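PDB 6RA3: putative dioxygenase (1H-3-hydroxy-4-oxoquinaldine 2,4-dioxygenase) from Mycobacteroides abscessus subsp. abscessus, which cleaves the ring of the Pseudomonas quinolone signal PQS with dioxygen, giving N-octanoylanthranilate and carbon monoxide. Local coordinates for residues K5-Q17 against V52-N64. Sequence-based numbering, arbitrary orientation.
Sequences KTVNGVQIAFDDQ and VRVCWRGHGPDRN
Asp15 OD1 accepts two bonds from opposite faces of its carboxylate plane: Arg53 NH2 lies 2.6 Å from Asp15 OD1 on a nearly straight path (172° at the hydrogen), and the Gln17 amide nitrogen NE2 comes from the other face. Arg53 NE donates to Asp15 OD2 from the syn side of that oxygen at 3.0 Å, making the salt bridge a side-on, two-nitrogen grip. The carboxylate and guanidinium planes are turned 36° against each other, and Arg53 NH2 accordingly meets OD1 from above the carboxylate plane; Asp39 holds Arg53 NH1. The backbones of the same two residues are in antiparallel register: Asp15 and Arg53 form a hydrogen-bonded pair, flanked by the non-hydrogen-bonded pairs Phe14–Val54 and Asp16–Val52. Strand 10-17 thereby joins its hairpin with 3-7 to strand 51-54, at the antiparallel margin of the α/β-hydrolase sheet. Cys55 N still reaches Ala13 O at 2.9 Å, but beyond it no direct backbone hydrogen bond joins the two segments, and waters bridge them instead. One molecule bridges Gln11 O, Ala13 N and Trp56 O; another links Gln11 O to Gly58 N. Past the waters, Val10 CG1 sits 3.7 Å above the centre of the Arg57 guanidinium plane. Bent at chi3 (56°), Arg57 presents that face to Val10 while its NH2 pairs with Asp77.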
loop_
_atom_site.group_PDB
_atom_site.type_symbol
_atom_site.label_atom_id
_atom_site.label_comp_id
_atom_site.label_asym_id
_atom_site.label_seq_id
_atom_site.Cartn_x
_atom_site.Cartn_y
_atom_site.Cartn_z
ATOM N N LYS A 5 0.279 1.938 -13.563
ATOM C CA LYS A 5 0.917 1.894 -14.860
ATOM C C LYS A 5 1.192 3.324 -15.309
ATOM O O LYS A 5 0.464 4.257 -14.956
ATOM C CB LYS A 5 0.066 1.233 -15.980
ATOM C CG LYS A 5 0.012 -0.248 -15.997
ATOM C CD LYS A 5 -0.992 -0.752 -17.043
ATOM C CE LYS A 5 -0.995 -2.290 -17.110
ATOM N NZ LYS A 5 0.274 -2.820 -17.712
ATOM N N THR A 6 2.254 3.465 -16.083
ATOM C CA THR A 6 2.509 4.665 -16.871
ATOM C C THR A 6 1.601 4.657 -18.104
ATOM O O THR A 6 1.716 3.768 -18.950
ATOM C CB THR A 6 3.979 4.702 -17.279
ATOM O OG1 THR A 6 4.783 4.726 -16.091
ATOM C CG2 THR A 6 4.293 5.942 -18.138
ATOM N N VAL A 7 0.696 5.629 -18.191
ATOM C CA VAL A 7 -0.157 5.837 -19.373
ATOM C C VAL A 7 -0.014 7.287 -19.826
ATOM O O VAL A 7 -0.155 8.200 -19.011
ATOM C CB VAL A 7 -1.640 5.559 -19.076
ATOM C CG1 VAL A 7 -2.456 5.567 -20.373
ATOM C CG2 VAL A 7 -1.817 4.265 -18.324
ATOM N N ASN A 8 0.229 7.496 -21.120
ATOM C CA ASN A 8 0.464 8.842 -21.643
ATOM C C ASN A 8 1.556 9.517 -20.815
ATOM O O ASN A 8 1.477 10.708 -20.491
ATOM C CB ASN A 8 -0.816 9.698 -21.652
ATOM C CG ASN A 8 -1.985 9.075 -22.479
ATOM O OD1 ASN A 8 -1.794 8.533 -23.564
ATOM N ND2 ASN A 8 -3.191 9.169 -21.938
ATOM N N GLY A 9 2.579 8.736 -20.469
ATOM C CA GLY A 9 3.743 9.222 -19.745
ATOM C C GLY A 9 3.502 9.691 -18.325
ATOM O O GLY A 9 4.417 10.279 -17.726
ATOM N N VAL A 10 2.292 9.510 -17.788
ATOM C CA VAL A 10 1.982 9.837 -16.401
ATOM C C VAL A 10 1.584 8.567 -15.641
ATOM O O VAL A 10 1.271 7.528 -16.227
ATOM C CB VAL A 10 0.893 10.925 -16.256
ATOM C CG1 VAL A 10 1.261 12.129 -17.063
ATOM C CG2 VAL A 10 -0.536 10.414 -16.645
ATOM N N GLN A 11 1.591 8.672 -14.315
ATOM C CA GLN A 11 1.355 7.525 -13.440
ATOM C C GLN A 11 -0.115 7.441 -13.058
ATOM O O GLN A 11 -0.646 8.334 -12.384
ATOM C CB GLN A 11 2.204 7.574 -12.168
ATOM C CG GLN A 11 2.058 6.246 -11.376
ATOM C CD GLN A 11 3.118 6.012 -10.345
ATOM O OE1 GLN A 11 4.128 5.348 -10.588
ATOM N NE2 GLN A 11 2.873 6.513 -9.170
ATOM N N ILE A 12 -0.755 6.344 -13.457
ATOM C CA ILE A 12 -2.176 6.087 -13.211
ATOM C C ILE A 12 -2.289 4.939 -12.218
ATOM O O ILE A 12 -1.984 3.795 -12.560
ATOM C CB ILE A 12 -2.915 5.741 -14.521
ATOM C CG1 ILE A 12 -2.696 6.848 -15.557
ATOM C CG2 ILE A 12 -4.408 5.471 -14.258
ATOM C CD1 ILE A 12 -3.232 8.243 -15.105
ATOM N N ALA A 13 -2.778 5.227 -11.026
ATOM C CA ALA A 13 -3.066 4.202 -10.046
ATOM C C ALA A 13 -4.428 3.580 -10.302
ATOM O O ALA A 13 -5.371 4.243 -10.746
ATOM C CB ALA A 13 -3.058 4.772 -8.648
ATOM N N PHE A 14 -4.536 2.305 -9.972
ATOM C CA PHE A 14 -5.764 1.551 -10.215
ATOM C C PHE A 14 -5.744 0.265 -9.392
ATOM O O PHE A 14 -4.730 -0.101 -8.782
ATOM C CB PHE A 14 -5.903 1.265 -11.703
ATOM C CG PHE A 14 -4.922 0.257 -12.232
ATOM C CD1 PHE A 14 -3.650 0.644 -12.601
ATOM C CD2 PHE A 14 -5.279 -1.089 -12.355
ATOM C CE1 PHE A 14 -2.725 -0.281 -13.064
ATOM C CE2 PHE A 14 -4.364 -2.018 -12.823
ATOM C CZ PHE A 14 -3.091 -1.607 -13.206
ATOM N N ASP A 15 -6.896 -0.396 -9.345
ATOM C CA ASP A 15 -6.931 -1.818 -9.020
ATOM C C ASP A 15 -7.983 -2.505 -9.884
ATOM O O ASP A 15 -8.864 -1.873 -10.474
ATOM C CB ASP A 15 -7.125 -2.061 -7.519
ATOM C CG ASP A 15 -8.521 -1.756 -7.015
ATOM O OD1 ASP A 15 -8.760 -2.068 -5.825
ATOM O OD2 ASP A 15 -9.372 -1.233 -7.775
ATOM N N ASP A 16 -7.829 -3.816 -9.985
ATOM C CA ASP A 16 -8.520 -4.652 -10.962
ATOM C C ASP A 16 -8.955 -5.910 -10.221
ATOM O O ASP A 16 -8.101 -6.669 -9.767
ATOM C CB ASP A 16 -7.568 -4.957 -12.116
ATOM C CG ASP A 16 -8.077 -6.025 -13.045
ATOM O OD1 ASP A 16 -9.295 -6.307 -12.984
ATOM O OD2 ASP A 16 -7.245 -6.574 -13.833
ATOM N N GLN A 17 -10.269 -6.114 -10.073
ATOM C CA GLN A 17 -10.840 -7.178 -9.252
ATOM C C GLN A 17 -12.017 -7.811 -9.991
ATOM O O GLN A 17 -12.823 -7.093 -10.593
ATOM C CB GLN A 17 -11.313 -6.643 -7.887
ATOM C CG GLN A 17 -10.215 -6.020 -7.036
ATOM C CD GLN A 17 -10.607 -5.850 -5.596
ATOM O OE1 GLN A 17 -11.135 -6.767 -4.955
ATOM N NE2 GLN A 17 -10.345 -4.680 -5.062
ATOM N N VAL A 52 -12.648 -2.370 -12.420
ATOM C CA VAL A 52 -11.372 -1.652 -12.476
ATOM C C VAL A 52 -11.634 -0.276 -11.879
ATOM O O VAL A 52 -12.408 0.510 -12.444
ATOM C CB VAL A 52 -10.832 -1.534 -13.914
ATOM C CG1 VAL A 52 -9.603 -0.601 -13.976
ATOM C CG2 VAL A 52 -10.504 -2.871 -14.503
ATOM N N ARG A 53 -11.036 0.004 -10.728
ATOM C CA ARG A 53 -11.147 1.324 -10.113
ATOM C C ARG A 53 -9.955 2.165 -10.552
ATOM O O ARG A 53 -8.811 1.711 -10.471
ATOM C CB ARG A 53 -11.213 1.233 -8.593
ATOM C CG ARG A 53 -12.367 0.434 -8.053
ATOM C CD ARG A 53 -12.498 0.619 -6.565
ATOM N NE ARG A 53 -11.375 -0.029 -5.892
ATOM C CZ ARG A 53 -11.072 0.116 -4.610
ATOM N NH1 ARG A 53 -11.795 0.901 -3.821
ATOM N NH2 ARG A 53 -10.038 -0.545 -4.115
ATOM N N VAL A 54 -10.222 3.375 -11.054
ATOM C CA VAL A 54 -9.207 4.177 -11.723
ATOM C C VAL A 54 -9.026 5.492 -10.981
ATOM O O VAL A 54 -9.997 6.151 -10.604
ATOM C CB VAL A 54 -9.567 4.448 -13.193
ATOM C CG1 VAL A 54 -8.557 5.395 -13.814
ATOM C CG2 VAL A 54 -9.623 3.169 -13.976
ATOM N N CYS A 55 -7.769 5.871 -10.790
ATOM C CA CYS A 55 -7.397 7.154 -10.214
ATOM C C CYS A 55 -7.015 8.101 -11.343
ATOM O O CYS A 55 -6.462 7.675 -12.353
ATOM C CB CYS A 55 -6.207 7.001 -9.255
ATOM S SG CYS A 55 -6.510 6.147 -7.707
ATOM N N TRP A 56 -7.341 9.389 -11.180
ATOM C CA TRP A 56 -6.835 10.403 -12.098
ATOM C C TRP A 56 -5.324 10.589 -11.921
ATOM O O TRP A 56 -4.755 10.300 -10.865
ATOM C CB TRP A 56 -7.535 11.745 -11.854
ATOM C CG TRP A 56 -9.015 11.670 -11.830
ATOM C CD1 TRP A 56 -9.842 12.025 -10.798
ATOM C CD2 TRP A 56 -9.859 11.202 -12.886
ATOM N NE1 TRP A 56 -11.149 11.814 -11.157
ATOM C CE2 TRP A 56 -11.183 11.303 -12.433
ATOM C CE3 TRP A 56 -9.616 10.714 -14.178
ATOM C CZ2 TRP A 56 -12.271 10.925 -13.226
ATOM C CZ3 TRP A 56 -10.696 10.330 -14.953
ATOM C CH2 TRP A 56 -12.006 10.463 -14.483
ATOM N N ARG A 57 -4.678 11.056 -12.982
ATOM C CA ARG A 57 -3.292 11.496 -12.885
ATOM C C ARG A 57 -3.151 12.494 -11.742
ATOM O O ARG A 57 -4.069 13.252 -11.437
ATOM C CB ARG A 57 -2.809 12.074 -14.230
ATOM C CG ARG A 57 -3.314 13.468 -14.607
ATOM C CD ARG A 57 -2.604 13.998 -15.839
ATOM N NE ARG A 57 -2.687 13.137 -17.010
ATOM C CZ ARG A 57 -2.105 13.417 -18.165
ATOM N NH1 ARG A 57 -1.381 14.524 -18.298
ATOM N NH2 ARG A 57 -2.232 12.597 -19.194
ATOM N N GLY A 58 -2.028 12.405 -11.026
ATOM C CA GLY A 58 -1.816 13.244 -9.864
ATOM C C GLY A 58 -2.625 12.889 -8.632
ATOM O O GLY A 58 -2.486 13.566 -7.605
ATOM N N HIS A 59 -3.472 11.856 -8.694
ATOM C CA HIS A 59 -4.317 11.465 -7.573
ATOM C C HIS A 59 -3.891 10.152 -6.926
ATOM O O HIS A 59 -4.486 9.755 -5.911
ATOM C CB HIS A 59 -5.787 11.321 -8.028
ATOM C CG HIS A 59 -6.468 12.622 -8.307
ATOM N ND1 HIS A 59 -6.116 13.436 -9.361
ATOM C CD2 HIS A 59 -7.454 13.266 -7.648
ATOM C CE1 HIS A 59 -6.884 14.512 -9.360
ATOM N NE2 HIS A 59 -7.703 14.431 -8.331
ATOM N N GLY A 60 -2.914 9.465 -7.493
ATOM C CA GLY A 60 -2.447 8.206 -6.948
ATOM C C GLY A 60 -1.613 8.408 -5.697
ATOM O O GLY A 60 -1.602 9.495 -5.108
ATOM N N PRO A 61 -0.883 7.365 -5.272
ATOM C CA PRO A 61 0.017 7.532 -4.114
ATOM C C PRO A 61 1.095 8.583 -4.345
ATOM O O PRO A 61 1.483 9.233 -3.381
ATOM C CB PRO A 61 0.612 6.123 -3.888
ATOM C CG PRO A 61 0.229 5.309 -5.057
ATOM C CD PRO A 61 -0.934 5.973 -5.757
ATOM N N ASP A 62 1.567 8.789 -5.580
ATOM C CA ASP A 62 2.561 9.821 -5.861
ATOM C C ASP A 62 1.869 11.180 -5.894
ATOM O O ASP A 62 1.144 11.490 -6.842
ATOM C CB ASP A 62 3.280 9.526 -7.174
ATOM C CG ASP A 62 4.250 10.641 -7.588
ATOM O OD1 ASP A 62 4.417 11.635 -6.819
ATOM O OD2 ASP A 62 4.844 10.538 -8.696
ATOM N N ARG A 63 2.077 11.996 -4.864
ATOM C CA ARG A 63 1.391 13.286 -4.784
ATOM C C ARG A 63 2.268 14.465 -5.196
ATOM O O ARG A 63 1.966 15.618 -4.848
ATOM C CB ARG A 63 0.822 13.489 -3.400
ATOM C CG ARG A 63 -0.339 12.559 -3.104
ATOM C CD ARG A 63 -1.487 12.614 -4.185
ATOM N NE ARG A 63 -2.494 11.622 -3.837
ATOM C CZ ARG A 63 -3.311 11.763 -2.817
ATOM N NH1 ARG A 63 -3.280 12.868 -2.086
ATOM N NH2 ARG A 63 -4.157 10.811 -2.528
ATOM N N ASN A 64 3.295 14.210 -5.997
ATOM C CA ASN A 64 3.992 15.306 -6.642
ATOM C C ASN A 64 3.025 16.060 -7.555
ATOM O O ASN A 64 2.059 15.504 -8.097
ATOM C CB ASN A 64 5.176 14.798 -7.452
ATOM C CG ASN A 64 6.450 14.581 -6.584
ATOM O OD1 ASN A 64 6.624 15.227 -5.557
ATOM N ND2 ASN A 64 7.347 13.709 -7.041
HETATM O O HOH W 1 -0.051 10.625 -11.464
HETATM O O HOH W 2 -2.856 8.161 -10.527
HETATM O O HOH W 3 0.558 7.489 -8.231
#